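Local structure of carboxynorspermidine decarboxylase (Campylobacter jejuni subsp. jejuni 81116, 3N29) at residues S333-T345 with G356-I370. The protein probably decarboxylates carboxynorspermidine to norspermidine with the help of pyridoxal 5'-phosphate, within a beta/alpha-barrel family of basic amino acid decarboxylases. Sequence-based numbering, arbitrary orientation.
Sequences SDLKENEFAYLLT and GEYAFDKKLKIGDKI
With CG anti to the carbonyl carbon (chi1 -70°), the Y342 ring reaches the chain at K363-L364, and the chi1 of L364 (-66°) puts its CD1 over the ring. The two side chains run alongside each other, pointing opposite ways. L364 CD1 lies over one face of the Y342 ring, 3.8 Å from the centroid, a CH-pi contact. At the far end of the ring, Y342 OH accepts a hydrogen bond of 2.9 Å from L364 N. This bond is bent, with 145° at the hydrogen. F340 takes K363 CG over one face of its ring, 4.0 Å from the centroid. L344 CD1 sits over the Y358 ring and also touches I370 CG2 at 3.9 Å. The F360 side chain crosses that of Y342 at about a right angle, CD2 to CD2 3.9 Å.

These rings share one face of an antiparallel beta hairpin formed by strands 340-345 and 354-360. F340 and F360 exchange two backbone hydrogen bonds, as do Y342 and Y358. L344 N adds one to G356 O at 3.0 Å. On the other face, E357 OE1 comes to 3.6 Å from A341 CB and is salt-bridged to K293. E339 OE1 accepts a hydrogen bond from K336 N across a type I turn, from above the carboxylate plane, while E339 OE2 forms a salt bridge with R322. The hairpin lies in the mixed beta sheet, away from the PLP-binding barrel, and L343 packs on Y178 of the second subunit.

Aliphatic carbons over aromatic faces thus hold the chain after strand 354-360 to the hairpin, while the Y342 hydroxyl satisfies the L364 amide and helps fix the ring's position.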
loop_
_atom_site.group_PDB
_atom_site.type_symbol
_atom_site.label_atom_id
_atom_site.label_comp_id
_atom_site.label_asym_id
_atom_site.label_seq_id
_atom_site.Cartn_x
_atom_site.Cartn_y
_atom_site.Cartn_z
ATOM N N SER A 333 -21.099 11.626 14.496
ATOM C CA SER A 333 -22.515 11.836 14.784
ATOM C C SER A 333 -23.001 10.876 15.845
ATOM O O SER A 333 -22.260 10.002 16.306
ATOM C CB SER A 333 -23.347 11.664 13.506
ATOM O OG SER A 333 -23.329 10.308 13.085
ATOM N N ASP A 334 -24.250 11.063 16.269
ATOM C CA ASP A 334 -24.841 10.272 17.300
ATOM C C ASP A 334 -25.801 9.250 16.730
ATOM O O ASP A 334 -26.408 9.504 15.709
ATOM C CB ASP A 334 -25.607 11.180 18.230
ATOM C CG ASP A 334 -24.689 12.002 19.075
ATOM O OD1 ASP A 334 -24.063 11.369 19.964
ATOM O OD2 ASP A 334 -24.632 13.241 18.873
ATOM N N LEU A 335 -25.930 8.114 17.432
ATOM C CA LEU A 335 -26.849 7.066 17.074
ATOM C C LEU A 335 -28.295 7.609 17.200
ATOM O O LEU A 335 -28.591 8.298 18.151
ATOM C CB LEU A 335 -26.643 5.871 17.994
ATOM C CG LEU A 335 -27.357 4.567 17.647
ATOM C CD1 LEU A 335 -27.009 4.091 16.200
ATOM C CD2 LEU A 335 -27.001 3.525 18.703
ATOM N N LYS A 336 -29.131 7.373 16.201
ATOM C CA LYS A 336 -30.537 7.728 16.338
ATOM C C LYS A 336 -31.335 6.568 16.920
ATOM O O LYS A 336 -30.883 5.443 17.042
ATOM C CB LYS A 336 -31.114 8.208 15.037
ATOM C CG LYS A 336 -30.381 9.420 14.458
ATOM C CD LYS A 336 -30.995 9.837 13.126
ATOM C CE LYS A 336 -30.574 11.250 12.747
ATOM N NZ LYS A 336 -31.761 12.079 12.326
ATOM N N GLU A 337 -32.575 6.888 17.216
ATOM C CA GLU A 337 -33.437 6.126 18.051
ATOM C C GLU A 337 -33.613 4.670 17.531
ATOM O O GLU A 337 -33.491 3.699 18.319
ATOM C CB GLU A 337 -34.784 6.939 18.163
ATOM C CG GLU A 337 -34.602 8.472 18.766
ATOM C CD GLU A 337 -33.827 9.578 17.874
ATOM O OE1 GLU A 337 -34.060 9.758 16.655
ATOM O OE2 GLU A 337 -33.009 10.341 18.430
ATOM N N ASN A 338 -33.888 4.507 16.241
ATOM C CA ASN A 338 -34.189 3.164 15.697
ATOM C C ASN A 338 -32.985 2.578 14.903
ATOM O O ASN A 338 -33.158 1.773 14.026
ATOM C CB ASN A 338 -35.433 3.193 14.801
ATOM C CG ASN A 338 -36.751 3.557 15.561
ATOM O OD1 ASN A 338 -36.959 3.242 16.752
ATOM N ND2 ASN A 338 -37.646 4.216 14.848
ATOM N N GLU A 339 -31.761 2.986 15.217
ATOM C CA GLU A 339 -30.571 2.440 14.537
ATOM C C GLU A 339 -29.767 1.437 15.349
ATOM O O GLU A 339 -29.953 1.297 16.554
ATOM C CB GLU A 339 -29.668 3.582 14.153
ATOM C CG GLU A 339 -30.329 4.548 13.115
ATOM C CD GLU A 339 -29.451 5.755 12.867
ATOM O OE1 GLU A 339 -28.701 6.173 13.785
ATOM O OE2 GLU A 339 -29.446 6.250 11.740
ATOM N N PHE A 340 -28.812 0.786 14.675
ATOM C CA PHE A 340 -27.905 -0.175 15.298
ATOM C C PHE A 340 -26.472 0.190 14.908
ATOM O O PHE A 340 -26.194 0.362 13.716
ATOM C CB PHE A 340 -28.224 -1.576 14.805
ATOM C CG PHE A 340 -29.641 -1.965 15.050
ATOM C CD1 PHE A 340 -30.020 -2.473 16.306
ATOM C CD2 PHE A 340 -30.606 -1.729 14.104
ATOM C CE1 PHE A 340 -31.355 -2.778 16.568
ATOM C CE2 PHE A 340 -31.968 -2.065 14.368
ATOM C CZ PHE A 340 -32.318 -2.550 15.604
ATOM N N ALA A 341 -25.598 0.386 15.911
ATOM C CA ALA A 341 -24.191 0.740 15.689
ATOM C C ALA A 341 -23.319 -0.507 15.537
ATOM O O ALA A 341 -23.392 -1.441 16.397
ATOM C CB ALA A 341 -23.635 1.582 16.896
ATOM N N TYR A 342 -22.423 -0.486 14.567
ATOM C CA TYR A 342 -21.371 -1.501 14.453
ATOM C C TYR A 342 -19.989 -0.882 14.100
ATOM O O TYR A 342 -19.907 0.076 13.270
ATOM C CB TYR A 342 -21.747 -2.440 13.323
ATOM C CG TYR A 342 -22.935 -3.346 13.569
ATOM C CD1 TYR A 342 -22.760 -4.630 14.039
ATOM C CD2 TYR A 342 -24.211 -2.926 13.261
ATOM C CE1 TYR A 342 -23.840 -5.486 14.264
ATOM C CE2 TYR A 342 -25.294 -3.739 13.461
ATOM C CZ TYR A 342 -25.102 -5.019 13.984
ATOM O OH TYR A 342 -26.180 -5.785 14.140
ATOM N N LEU A 343 -18.934 -1.422 14.691
ATOM C CA LEU A 343 -17.565 -1.255 14.179
ATOM C C LEU A 343 -17.419 -2.192 12.957
ATOM O O LEU A 343 -17.709 -3.383 13.039
ATOM C CB LEU A 343 -16.522 -1.588 15.244
ATOM C CG LEU A 343 -16.268 -0.526 16.310
ATOM C CD1 LEU A 343 -15.241 -1.088 17.402
ATOM C CD2 LEU A 343 -15.746 0.737 15.615
ATOM N N LEU A 344 -17.065 -1.647 11.809
ATOM C CA LEU A 344 -16.756 -2.462 10.619
ATOM C C LEU A 344 -15.251 -2.605 10.537
ATOM O O LEU A 344 -14.526 -1.585 10.698
ATOM C CB LEU A 344 -17.228 -1.750 9.368
ATOM C CG LEU A 344 -18.730 -1.535 9.246
ATOM C CD1 LEU A 344 -19.036 -0.928 7.847
ATOM C CD2 LEU A 344 -19.607 -2.765 9.509
ATOM N N THR A 345 -14.792 -3.846 10.414
ATOM C CA THR A 345 -13.406 -4.132 10.522
ATOM C C THR A 345 -12.989 -5.118 9.459
ATOM O O THR A 345 -13.841 -5.790 8.881
ATOM C CB THR A 345 -13.116 -4.710 11.904
ATOM O OG1 THR A 345 -13.725 -5.978 12.115
ATOM C CG2 THR A 345 -13.642 -3.731 13.073
ATOM N N GLY A 356 -14.278 2.073 10.709
ATOM C CA GLY A 356 -14.997 3.073 11.465
ATOM C C GLY A 356 -16.223 2.485 12.138
ATOM O O GLY A 356 -16.443 1.265 12.081
ATOM N N GLU A 357 -17.014 3.326 12.837
ATOM C CA GLU A 357 -18.228 2.904 13.497
ATOM C C GLU A 357 -19.404 3.505 12.730
ATOM O O GLU A 357 -19.362 4.697 12.412
ATOM C CB GLU A 357 -18.272 3.452 14.933
ATOM C CG GLU A 357 -19.348 2.846 15.717
ATOM C CD GLU A 357 -19.525 3.499 17.117
ATOM O OE1 GLU A 357 -20.605 3.265 17.757
ATOM O OE2 GLU A 357 -18.625 4.273 17.521
ATOM N N TYR A 358 -20.369 2.670 12.351
ATOM C CA TYR A 358 -21.450 3.098 11.486
ATOM C C TYR A 358 -22.795 2.665 12.051
ATOM O O TYR A 358 -22.897 1.638 12.783
ATOM C CB TYR A 358 -21.292 2.450 10.094
ATOM C CG TYR A 358 -20.012 2.737 9.320
ATOM C CD1 TYR A 358 -20.011 3.615 8.258
ATOM C CD2 TYR A 358 -18.793 2.112 9.652
ATOM C CE1 TYR A 358 -18.859 3.862 7.529
ATOM C CE2 TYR A 358 -17.598 2.372 8.896
ATOM C CZ TYR A 358 -17.650 3.245 7.848
ATOM O OH TYR A 358 -16.515 3.476 7.098
ATOM N N ALA A 359 -23.819 3.444 11.702
ATOM C CA ALA A 359 -25.156 3.256 12.138
ATOM C C ALA A 359 -25.925 2.715 10.946
ATOM O O ALA A 359 -25.848 3.319 9.849
ATOM C CB ALA A 359 -25.780 4.578 12.546
ATOM N N PHE A 360 -26.646 1.616 11.193
ATOM C CA PHE A 360 -27.547 0.986 10.221
ATOM C C PHE A 360 -29.003 1.007 10.734
ATOM O O PHE A 360 -29.220 1.113 11.957
ATOM C CB PHE A 360 -27.115 -0.472 9.978
ATOM C CG PHE A 360 -25.747 -0.627 9.352
ATOM C CD1 PHE A 360 -25.610 -0.837 7.975
ATOM C CD2 PHE A 360 -24.595 -0.605 10.127
ATOM C CE1 PHE A 360 -24.360 -1.038 7.385
ATOM C CE2 PHE A 360 -23.345 -0.759 9.531
ATOM C CZ PHE A 360 -23.217 -0.959 8.176
ATOM N N ASP A 361 -29.968 0.887 9.803
ATOM C CA ASP A 361 -31.419 0.773 10.103
ATOM C C ASP A 361 -31.877 -0.585 10.603
ATOM O O ASP A 361 -33.006 -0.721 11.070
ATOM C CB ASP A 361 -32.228 0.948 8.814
ATOM C CG ASP A 361 -32.343 2.365 8.408
ATOM O OD1 ASP A 361 -31.736 3.236 9.068
ATOM O OD2 ASP A 361 -33.079 2.624 7.435
ATOM N N LYS A 362 -31.054 -1.606 10.433
ATOM C CA LYS A 362 -31.400 -2.945 10.920
ATOM C C LYS A 362 -30.139 -3.692 11.325
ATOM O O LYS A 362 -29.041 -3.266 10.962
ATOM C CB LYS A 362 -32.138 -3.707 9.815
ATOM C CG LYS A 362 -31.478 -3.576 8.471
ATOM C CD LYS A 362 -31.924 -4.695 7.475
ATOM C CE LYS A 362 -30.801 -4.952 6.437
ATOM N NZ LYS A 362 -31.074 -6.179 5.585
ATOM N N LYS A 363 -30.273 -4.753 12.108
ATOM C CA LYS A 363 -29.115 -5.494 12.546
ATOM C C LYS A 363 -28.463 -6.132 11.360
ATOM O O LYS A 363 -29.121 -6.506 10.412
ATOM C CB LYS A 363 -29.474 -6.605 13.546
ATOM C CG LYS A 363 -29.941 -6.048 14.852
ATOM C CD LYS A 363 -30.485 -7.165 15.767
ATOM C CE LYS A 363 -30.755 -6.609 17.126
ATOM N NZ LYS A 363 -29.484 -6.379 17.839
ATOM N N LEU A 364 -27.144 -6.227 11.411
ATOM C CA LEU A 364 -26.401 -6.984 10.428
ATOM C C LEU A 364 -26.454 -8.464 10.723
ATOM O O LEU A 364 -26.602 -8.893 11.877
ATOM C CB LEU A 364 -24.932 -6.511 10.410
ATOM C CG LEU A 364 -24.679 -5.083 9.944
ATOM C CD1 LEU A 364 -23.155 -4.724 10.073
ATOM C CD2 LEU A 364 -25.296 -5.014 8.516
ATOM N N LYS A 365 -26.297 -9.263 9.670
ATOM C CA LYS A 365 -26.175 -10.686 9.840
ATOM C C LYS A 365 -24.973 -11.174 9.044
ATOM O O LYS A 365 -24.628 -10.598 8.006
ATOM C CB LYS A 365 -27.405 -11.408 9.285
ATOM C CG LYS A 365 -28.731 -10.955 9.867
ATOM C CD LYS A 365 -29.878 -11.753 9.295
ATOM C CE LYS A 365 -31.143 -10.894 9.169
ATOM N NZ LYS A 365 -31.211 -10.112 7.890
ATOM N N ILE A 366 -24.422 -12.298 9.488
ATOM C CA ILE A 366 -23.396 -12.961 8.722
ATOM C C ILE A 366 -23.925 -13.214 7.309
ATOM O O ILE A 366 -25.031 -13.697 7.134
ATOM C CB ILE A 366 -22.920 -14.266 9.394
ATOM C CG1 ILE A 366 -22.156 -13.880 10.695
ATOM C CG2 ILE A 366 -22.110 -15.083 8.394
ATOM C CD1 ILE A 366 -21.770 -15.025 11.679
ATOM N N GLY A 367 -23.158 -12.822 6.317
ATOM C CA GLY A 367 -23.519 -13.017 4.941
ATOM C C GLY A 367 -24.032 -11.741 4.306
ATOM O O GLY A 367 -24.036 -11.619 3.073
ATOM N N ASP A 368 -24.461 -10.787 5.118
ATOM C CA ASP A 368 -24.824 -9.490 4.567
ATOM C C ASP A 368 -23.687 -8.815 3.768
ATOM O O ASP A 368 -22.495 -8.999 4.031
ATOM C CB ASP A 368 -25.299 -8.530 5.637
ATOM C CG ASP A 368 -26.654 -8.864 6.201
ATOM O OD1 ASP A 368 -27.328 -9.778 5.696
ATOM O OD2 ASP A 368 -26.993 -8.238 7.238
ATOM N N LYS A 369 -24.076 -8.030 2.765
ATOM C CA LYS A 369 -23.110 -7.340 1.927
ATOM C C LYS A 369 -23.005 -5.899 2.482
ATOM O O LYS A 369 -24.061 -5.220 2.708
ATOM C CB LYS A 369 -23.582 -7.292 0.498
ATOM C CG LYS A 369 -23.858 -8.649 -0.148
ATOM C CD LYS A 369 -22.595 -9.264 -0.632
ATOM C CE LYS A 369 -22.815 -10.239 -1.731
ATOM N NZ LYS A 369 -23.623 -11.398 -1.277
ATOM N N ILE A 370 -21.764 -5.443 2.666
ATOM C CA ILE A 370 -21.406 -4.047 3.042
ATOM C C ILE A 370 -20.797 -3.376 1.810
ATOM O O ILE A 370 -19.857 -3.926 1.148
ATOM C CB ILE A 370 -20.410 -4.017 4.125
ATOM C CG1 ILE A 370 -20.913 -4.831 5.343
ATOM C CG2 ILE A 370 -19.960 -2.591 4.415
ATOM C CD1 ILE A 370 -22.063 -4.060 6.112
HETATM O O HOH W 1 -28.712 4.639 9.454
#